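Local coordinates for protein glutaconate CoA-transferase subunit A (Acidaminococcus fermentans, PDB 1POI) that transfers the coenzyme A moiety from acetyl-CoA to (R)-2-hydroxyglutarate and related acids such as glutaconate during glutamate degradation, at residues A[14-19]-A[42-47]; A[37-42]-A[58-63]; A[131-136]-A[147-152]. One frame throughout, in Å; residues are numbered along the deposited sequence.

Contact 1 of 3, residues A[14-19]-A[42-47]; sequences VHSGDH and GITDLT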
# COMPACT_ATOMS: atom_id res chain seq x y z
N VAL A 14 5.50 35.48 -10.28
CA VAL A 14 4.51 35.84 -11.30
C VAL A 14 4.54 37.35 -11.46
O VAL A 14 4.69 38.08 -10.47
CB VAL A 14 3.09 35.34 -10.97
CG1 VAL A 14 2.25 35.18 -12.27
CG2 VAL A 14 3.16 34.00 -10.26
N HIS A 15 4.42 37.80 -12.72
CA HIS A 15 4.49 39.22 -13.09
C HIS A 15 3.58 39.48 -14.27
O HIS A 15 3.39 38.60 -15.12
CB HIS A 15 5.91 39.58 -13.57
CG HIS A 15 7.01 39.10 -12.66
ND1 HIS A 15 7.29 39.71 -11.45
CD2 HIS A 15 7.84 38.04 -12.75
CE1 HIS A 15 8.25 39.03 -10.83
NE2 HIS A 15 8.59 38.01 -11.60
N SER A 16 3.08 40.70 -14.38
CA SER A 16 2.24 41.06 -15.51
C SER A 16 3.15 40.89 -16.73
O SER A 16 4.38 40.96 -16.61
CB SER A 16 1.78 42.51 -15.40
OG SER A 16 1.23 42.77 -14.12
N GLY A 17 2.56 40.71 -17.91
CA GLY A 17 3.38 40.50 -19.10
C GLY A 17 3.60 39.01 -19.35
O GLY A 17 3.46 38.53 -20.49
N ASP A 18 3.88 38.26 -18.28
CA ASP A 18 4.13 36.82 -18.35
C ASP A 18 3.24 35.95 -19.22
O ASP A 18 2.03 36.18 -19.34
CB ASP A 18 4.07 36.24 -16.97
CG ASP A 18 5.31 36.45 -16.23
OD1 ASP A 18 6.37 36.53 -16.87
OD2 ASP A 18 5.26 36.51 -14.99
N HIS A 19 3.87 34.93 -19.79
CA HIS A 19 3.19 33.91 -20.59
C HIS A 19 3.09 32.83 -19.53
O HIS A 19 4.12 32.27 -19.13
CB HIS A 19 4.10 33.39 -21.70
CG HIS A 19 3.50 32.28 -22.51
ND1 HIS A 19 3.25 31.02 -21.99
CD2 HIS A 19 3.11 32.23 -23.81
CE1 HIS A 19 2.73 30.26 -22.93
NE2 HIS A 19 2.63 30.96 -24.04
N GLY A 42 -3.51 42.23 -8.62
CA GLY A 42 -3.49 43.19 -9.69
C GLY A 42 -2.60 42.73 -10.82
O GLY A 42 -2.22 43.53 -11.69
N ILE A 43 -2.25 41.45 -10.83
CA ILE A 43 -1.40 40.93 -11.90
C ILE A 43 -2.22 40.99 -13.17
O ILE A 43 -3.40 40.68 -13.13
CB ILE A 43 -0.94 39.54 -11.58
CG1 ILE A 43 0.20 39.65 -10.58
CG2 ILE A 43 -0.52 38.80 -12.84
CD1 ILE A 43 0.44 38.43 -9.78
N THR A 44 -1.62 41.44 -14.27
CA THR A 44 -2.37 41.60 -15.50
C THR A 44 -1.55 41.42 -16.78
O THR A 44 -0.35 41.15 -16.74
CB THR A 44 -3.07 42.99 -15.46
OG1 THR A 44 -3.71 43.30 -16.72
CG2 THR A 44 -2.04 44.08 -15.09
N ASP A 45 -2.21 41.59 -17.92
CA ASP A 45 -1.56 41.47 -19.22
C ASP A 45 -0.75 40.19 -19.32
O ASP A 45 0.45 40.19 -19.58
CB ASP A 45 -0.70 42.72 -19.52
CG ASP A 45 -1.52 43.88 -20.09
OD1 ASP A 45 -1.98 43.77 -21.25
OD2 ASP A 45 -1.71 44.91 -19.38
N LEU A 46 -1.44 39.09 -19.05
CA LEU A 46 -0.90 37.74 -19.11
C LEU A 46 -1.32 37.13 -20.44
O LEU A 46 -2.35 37.50 -21.03
CB LEU A 46 -1.54 36.92 -17.99
CG LEU A 46 -1.01 36.89 -16.56
CD1 LEU A 46 -0.21 38.12 -16.23
CD2 LEU A 46 -2.19 36.71 -15.61
N THR A 47 -0.49 36.23 -20.95
CA THR A 47 -0.80 35.52 -22.19
C THR A 47 -0.66 34.06 -21.73
O THR A 47 -0.07 33.78 -20.67
CB THR A 47 0.22 35.87 -23.37
OG1 THR A 47 -0.12 37.13 -23.95
CG2 THR A 47 0.16 34.87 -24.49
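H19 and T47 pair in parallel at the start of strands 19-22 and 46-49, which lie side by side in the parallel sheet of this alpha/beta CoA-transferase chain. Helix 32-40 links the two strands, so the unit is a beta-alpha-beta crossover. The sheet end is the tight part of the contact. T47 N donates to D18 O at 3.0 Å, with 164° at the hydrogen. D18 O is also met by L46 CA, a CA-H...O contact of 3.3 Å. H19 CA makes a similar contact with T47 O. The side chains of H19 and T47 stand on the same face of the sheet. There H19 CD2 lies 4.0 Å from T47 CG2, which meets the imidazole obliquely. With CG anti to the backbone N (chi1 176°), this ring also reaches P170 and V172.

The turn before the strand is held from within. H15 N donates to D18 OD2 at 2.7 Å, and D18 N donates to H15 O. Behind it V14 CB makes an apolar contact with I43 CD1 at 4.2 Å. The methyl L46 CD1 lies against a carbonyl oxygen, H15 O, at 3.8 Å. Both I43 and L46 rest on I38 of helix 32-40.

The solvent side is looser. S16 and D45 are exposed, and the carboxylate of D45 leads away from the opposite segment. G17 N lies near two carbonyl oxygens: its bond to D45 O is weak, and the position of T44 O is less certain. At the backbone angles of G17 a side chain would collide with the carbonyl oxygen of S16, so glycine suits this place. The firmer link here uses a side chain. S16 OG lies beside its own backbone N and accepts a hydrogen bond from T44 N at 3.1 Å, with 162° at the hydrogen.

Contact 2 of 3, residues A[37-42]-A[58-63]; sequences EILRQG and DMLIGN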
# COMPACT_ATOMS: atom_id res chain seq x y z
N GLU A 37 -4.97 34.58 -5.91
CA GLU A 37 -3.91 35.53 -5.56
C GLU A 37 -3.44 36.34 -6.79
O GLU A 37 -3.13 37.53 -6.69
CB GLU A 37 -2.75 34.81 -4.89
CG GLU A 37 -1.79 35.74 -4.20
CD GLU A 37 -2.25 36.22 -2.83
OE1 GLU A 37 -3.26 35.70 -2.29
OE2 GLU A 37 -1.57 37.11 -2.26
N ILE A 38 -3.39 35.70 -7.95
CA ILE A 38 -3.01 36.40 -9.15
C ILE A 38 -3.97 37.59 -9.27
O ILE A 38 -3.54 38.75 -9.29
CB ILE A 38 -3.11 35.47 -10.38
CG1 ILE A 38 -1.87 34.57 -10.45
CG2 ILE A 38 -3.29 36.25 -11.65
CD1 ILE A 38 -1.95 33.45 -11.52
N LEU A 39 -5.27 37.33 -9.25
CA LEU A 39 -6.27 38.40 -9.33
C LEU A 39 -6.11 39.43 -8.21
O LEU A 39 -6.00 40.64 -8.45
CB LEU A 39 -7.69 37.83 -9.24
CG LEU A 39 -8.21 37.18 -10.50
CD1 LEU A 39 -9.63 36.74 -10.27
CD2 LEU A 39 -8.15 38.16 -11.63
N ARG A 40 -6.10 38.92 -6.99
CA ARG A 40 -5.98 39.73 -5.79
C ARG A 40 -4.74 40.62 -5.85
O ARG A 40 -4.68 41.64 -5.17
CB ARG A 40 -5.92 38.80 -4.56
CG ARG A 40 -6.23 39.44 -3.22
CD ARG A 40 -6.19 38.42 -2.09
NE ARG A 40 -7.27 37.45 -2.25
CZ ARG A 40 -7.13 36.13 -2.09
NH1 ARG A 40 -5.96 35.62 -1.76
NH2 ARG A 40 -8.16 35.33 -2.31
N GLN A 41 -3.75 40.26 -6.66
CA GLN A 41 -2.54 41.07 -6.71
C GLN A 41 -2.44 42.10 -7.84
O GLN A 41 -1.45 42.81 -7.97
CB GLN A 41 -1.30 40.18 -6.65
CG GLN A 41 -1.02 39.65 -5.26
CD GLN A 41 0.36 39.08 -5.14
OE1 GLN A 41 1.30 39.61 -5.72
NE2 GLN A 41 0.50 38.01 -4.38
N GLY A 42 -3.51 42.23 -8.62
CA GLY A 42 -3.49 43.19 -9.69
C GLY A 42 -2.60 42.73 -10.82
O GLY A 42 -2.22 43.53 -11.69
N ASP A 58 -11.59 31.78 -16.94
CA ASP A 58 -12.75 32.65 -17.05
C ASP A 58 -12.60 33.79 -16.09
O ASP A 58 -12.82 34.95 -16.44
CB ASP A 58 -14.03 31.93 -16.71
CG ASP A 58 -15.24 32.59 -17.32
OD1 ASP A 58 -15.21 32.80 -18.55
OD2 ASP A 58 -16.21 32.90 -16.59
N MET A 59 -12.19 33.49 -14.87
CA MET A 59 -12.03 34.54 -13.90
C MET A 59 -10.99 35.57 -14.34
O MET A 59 -11.25 36.77 -14.27
CB MET A 59 -11.75 33.94 -12.53
CG MET A 59 -12.95 33.14 -12.02
SD MET A 59 -12.65 32.55 -10.36
CE MET A 59 -12.98 33.97 -9.43
N LEU A 60 -9.86 35.11 -14.87
CA LEU A 60 -8.80 36.00 -15.35
C LEU A 60 -9.32 36.88 -16.49
O LEU A 60 -9.16 38.10 -16.47
CB LEU A 60 -7.58 35.20 -15.82
CG LEU A 60 -6.82 34.39 -14.76
CD1 LEU A 60 -5.72 33.54 -15.41
CD2 LEU A 60 -6.26 35.32 -13.69
N ILE A 61 -9.96 36.26 -17.49
CA ILE A 61 -10.50 37.00 -18.63
C ILE A 61 -11.51 38.06 -18.18
O ILE A 61 -11.32 39.25 -18.46
CB ILE A 61 -11.18 36.05 -19.61
CG1 ILE A 61 -10.16 35.10 -20.22
CG2 ILE A 61 -11.89 36.83 -20.69
CD1 ILE A 61 -10.79 34.06 -21.10
N GLY A 62 -12.56 37.63 -17.48
CA GLY A 62 -13.58 38.54 -16.99
C GLY A 62 -13.01 39.68 -16.18
O GLY A 62 -13.57 40.77 -16.19
N ASN A 63 -11.96 39.42 -15.41
CA ASN A 63 -11.31 40.47 -14.64
C ASN A 63 -10.29 41.22 -15.54
O ASN A 63 -9.34 41.85 -15.05
CB ASN A 63 -10.59 39.89 -13.43
CG ASN A 63 -11.52 39.63 -12.25
OD1 ASN A 63 -11.67 40.47 -11.35
ND2 ASN A 63 -12.11 38.43 -12.22
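The ends of helices 32-40 and 55-62 come closest at L39 and L60, whose CA atoms are 7.0 Å apart. G42 ends the first helix in a Schellman motif, and N63 is the first residue to leave the second. No hydrogen bond crosses between the two segments, and the contact is a buried one made by side chains.

L39 points toward the second helix and does most of the touching. With CG anti to the carbonyl carbon (chi1 -77°), its forked end is laid across the side chain of N63 at about a right angle. One branch, CD2, packs on N63 CB at 3.5 Å. The other, CD1, lies 3.6 Å from N63 ND2 and 4.2 Å from M59 CB. L60 reaches back with a single methyl. Its CD2 touches I38 CG2 at 3.7 Å and L39 CD2 at 4.0 Å. I38 and L60 cross at about a right angle, whereas L39 and L60 meet at a slant.

The amide of N63 is fixed by its own helix. ND2 donates to M59 O at 2.8 Å, with 165° at the hydrogen, and comes from above the carbonyl plane. N63 N binds the same oxygen from the opposite face. M59 O is therefore gripped twice, and the amide is held from turning while L39 packs on it. F273, C277 and F282 of helix 270-282 also touch N63, and V281 of that helix touches M59. L39 O accepts a hydrogen bond from R65 NH2.

Helix 32-40 connects strands 19-22 and 46-49, and helix 55-62 connects 46-49 and 66-71. Neighbouring helices packed through leucine and isoleucine between successive parallel strands are typical of a Rossmann-like alpha/beta fold, consistent with the clan of this CoA-transferase family.

Contact 3 of 3, residues A[131-136]-A[147-152]; sequences DEWGIS and PDDKFK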
# COMPACT_ATOMS: atom_id res chain seq x y z
N ASP A 131 -7.60 27.83 -42.01
CA ASP A 131 -8.14 28.84 -42.89
C ASP A 131 -8.45 30.16 -42.18
O ASP A 131 -8.81 31.11 -42.85
CB ASP A 131 -9.42 28.34 -43.57
CG ASP A 131 -9.17 27.20 -44.53
OD1 ASP A 131 -8.24 26.40 -44.28
OD2 ASP A 131 -9.91 27.12 -45.54
N GLU A 132 -8.37 30.20 -40.85
CA GLU A 132 -8.67 31.43 -40.11
C GLU A 132 -7.72 31.69 -38.94
O GLU A 132 -7.52 30.81 -38.09
CB GLU A 132 -10.09 31.38 -39.50
CG GLU A 132 -11.26 31.29 -40.47
CD GLU A 132 -11.47 32.55 -41.33
OE1 GLU A 132 -11.56 33.67 -40.79
OE2 GLU A 132 -11.58 32.39 -42.56
N TRP A 133 -7.13 32.89 -38.89
CA TRP A 133 -6.26 33.26 -37.77
C TRP A 133 -7.07 34.12 -36.82
O TRP A 133 -7.79 35.03 -37.24
CB TRP A 133 -5.06 34.07 -38.23
CG TRP A 133 -4.04 33.31 -38.99
CD1 TRP A 133 -4.25 32.29 -39.86
CD2 TRP A 133 -2.63 33.57 -39.00
NE1 TRP A 133 -3.06 31.90 -40.42
CE2 TRP A 133 -2.05 32.67 -39.91
CE3 TRP A 133 -1.80 34.48 -38.32
CZ2 TRP A 133 -0.68 32.66 -40.17
CZ3 TRP A 133 -0.44 34.46 -38.59
CH2 TRP A 133 0.11 33.56 -39.50
N GLY A 134 -6.97 33.82 -35.54
CA GLY A 134 -7.71 34.58 -34.55
C GLY A 134 -6.98 35.89 -34.37
O GLY A 134 -7.57 36.95 -34.39
N ILE A 135 -5.67 35.78 -34.15
CA ILE A 135 -4.79 36.93 -34.00
C ILE A 135 -4.07 37.02 -35.34
O ILE A 135 -3.38 36.09 -35.74
CB ILE A 135 -3.77 36.70 -32.89
CG1 ILE A 135 -4.47 36.01 -31.71
CG2 ILE A 135 -3.14 38.04 -32.48
CD1 ILE A 135 -3.60 35.72 -30.51
N SER A 136 -4.34 38.08 -36.08
CA SER A 136 -3.73 38.28 -37.38
C SER A 136 -2.20 38.49 -37.30
O SER A 136 -1.65 38.86 -36.25
CB SER A 136 -4.37 39.48 -38.06
OG SER A 136 -4.15 40.65 -37.28
N PRO A 147 3.67 34.58 -30.98
CA PRO A 147 4.33 34.24 -32.25
C PRO A 147 3.84 35.14 -33.36
O PRO A 147 2.68 35.56 -33.34
CB PRO A 147 3.88 32.81 -32.47
CG PRO A 147 3.90 32.27 -31.10
CD PRO A 147 3.24 33.35 -30.29
N ASP A 148 4.70 35.43 -34.33
CA ASP A 148 4.31 36.27 -35.45
C ASP A 148 3.47 35.46 -36.38
O ASP A 148 2.71 36.01 -37.15
CB ASP A 148 5.52 36.83 -36.20
CG ASP A 148 6.23 37.94 -35.44
OD1 ASP A 148 5.80 38.36 -34.33
OD2 ASP A 148 7.25 38.41 -35.97
N ASP A 149 3.63 34.14 -36.33
CA ASP A 149 2.86 33.22 -37.17
C ASP A 149 2.11 32.17 -36.37
O ASP A 149 2.68 31.56 -35.45
CB ASP A 149 3.75 32.51 -38.17
CG ASP A 149 4.26 33.43 -39.24
OD1 ASP A 149 3.53 33.71 -40.21
OD2 ASP A 149 5.41 33.89 -39.09
N LYS A 150 0.83 32.01 -36.67
CA LYS A 150 0.02 31.00 -36.01
C LYS A 150 0.61 29.63 -36.40
O LYS A 150 0.91 28.80 -35.54
CB LYS A 150 -1.44 31.12 -36.48
CG LYS A 150 -2.35 30.07 -35.88
CD LYS A 150 -3.77 30.19 -36.40
CE LYS A 150 -4.64 29.17 -35.69
NZ LYS A 150 -6.07 29.48 -35.80
N PHE A 151 0.84 29.42 -37.69
CA PHE A 151 1.41 28.17 -38.18
C PHE A 151 2.09 28.43 -39.53
O PHE A 151 2.01 29.55 -40.07
CB PHE A 151 0.31 27.10 -38.34
CG PHE A 151 -0.56 27.29 -39.55
CD1 PHE A 151 -1.63 28.18 -39.52
CD2 PHE A 151 -0.29 26.63 -40.73
CE1 PHE A 151 -2.40 28.41 -40.66
CE2 PHE A 151 -1.05 26.85 -41.88
CZ PHE A 151 -2.11 27.74 -41.85
N LYS A 152 2.70 27.40 -40.10
CA LYS A 152 3.35 27.50 -41.40
C LYS A 152 3.29 26.13 -42.07
O LYS A 152 3.60 25.13 -41.43
CB LYS A 152 4.81 27.91 -41.21
CG LYS A 152 5.17 29.26 -41.79
CD LYS A 152 6.33 29.89 -41.04
CE LYS A 152 7.00 31.00 -41.85
NZ LYS A 152 6.04 32.07 -42.29
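E132 meets the second segment through its backbone. E132 O accepts a hydrogen bond from K150 NZ at 3.0 Å, with the donor in the carbonyl plane. The same ammonium forms a salt bridge with E98 and donates to D99 O, and K150 also makes a cation-pi contact with Y100.

W133 follows and lays one ring face on K150. K150 CB sits 3.7 Å from the centroid of the six-membered ring, 11° off its normal, a CH-pi contact. The K150 chain is extended, and its CD passes 4.1 Å from W133 CG. At the ring edge, D149 OD1 lies 3.5 Å from W133 CH2, near the ring plane. F151 CE1 approaches W133 NE1 to 3.6 Å, with the planes oblique at 53°. With an alanine at this place the K150 methylenes would probably lose the indole face they lie against, and a gap would open beside F151.

G134 and I135 donate their backbone N atoms to the carboxylate of E98. S136 then N-caps helix 137-141 through V139 N.

The contact thus closes the loops flanking helix 137-141. R140 of that helix touches W133 and K150, strand 96-99 supplies E98, and F151 packs on V165 of strand 162-168.

Contacts 1 and 2 are continuous with each other, contact 2 being the buried one. Their centres are 10 Å apart, and they share G42, where helix 32-40 gives way to the approach to strand 46-49. I38 joins them: its O lies 3.6 Å from I43 CB, and its CG2 is 4.1 Å from L46 CD2. A bound copper ion lies about 4 Å from the side chain of H15 in contact 1 and about 12 Å from that of I38 in contact 2. Contact 3 stands apart. Its centre is 22 Å from that of contact 1 and 27 Å from that of contact 2. It lies nearer a subunit interface, where D149 packs on F158 of another copy of this protein.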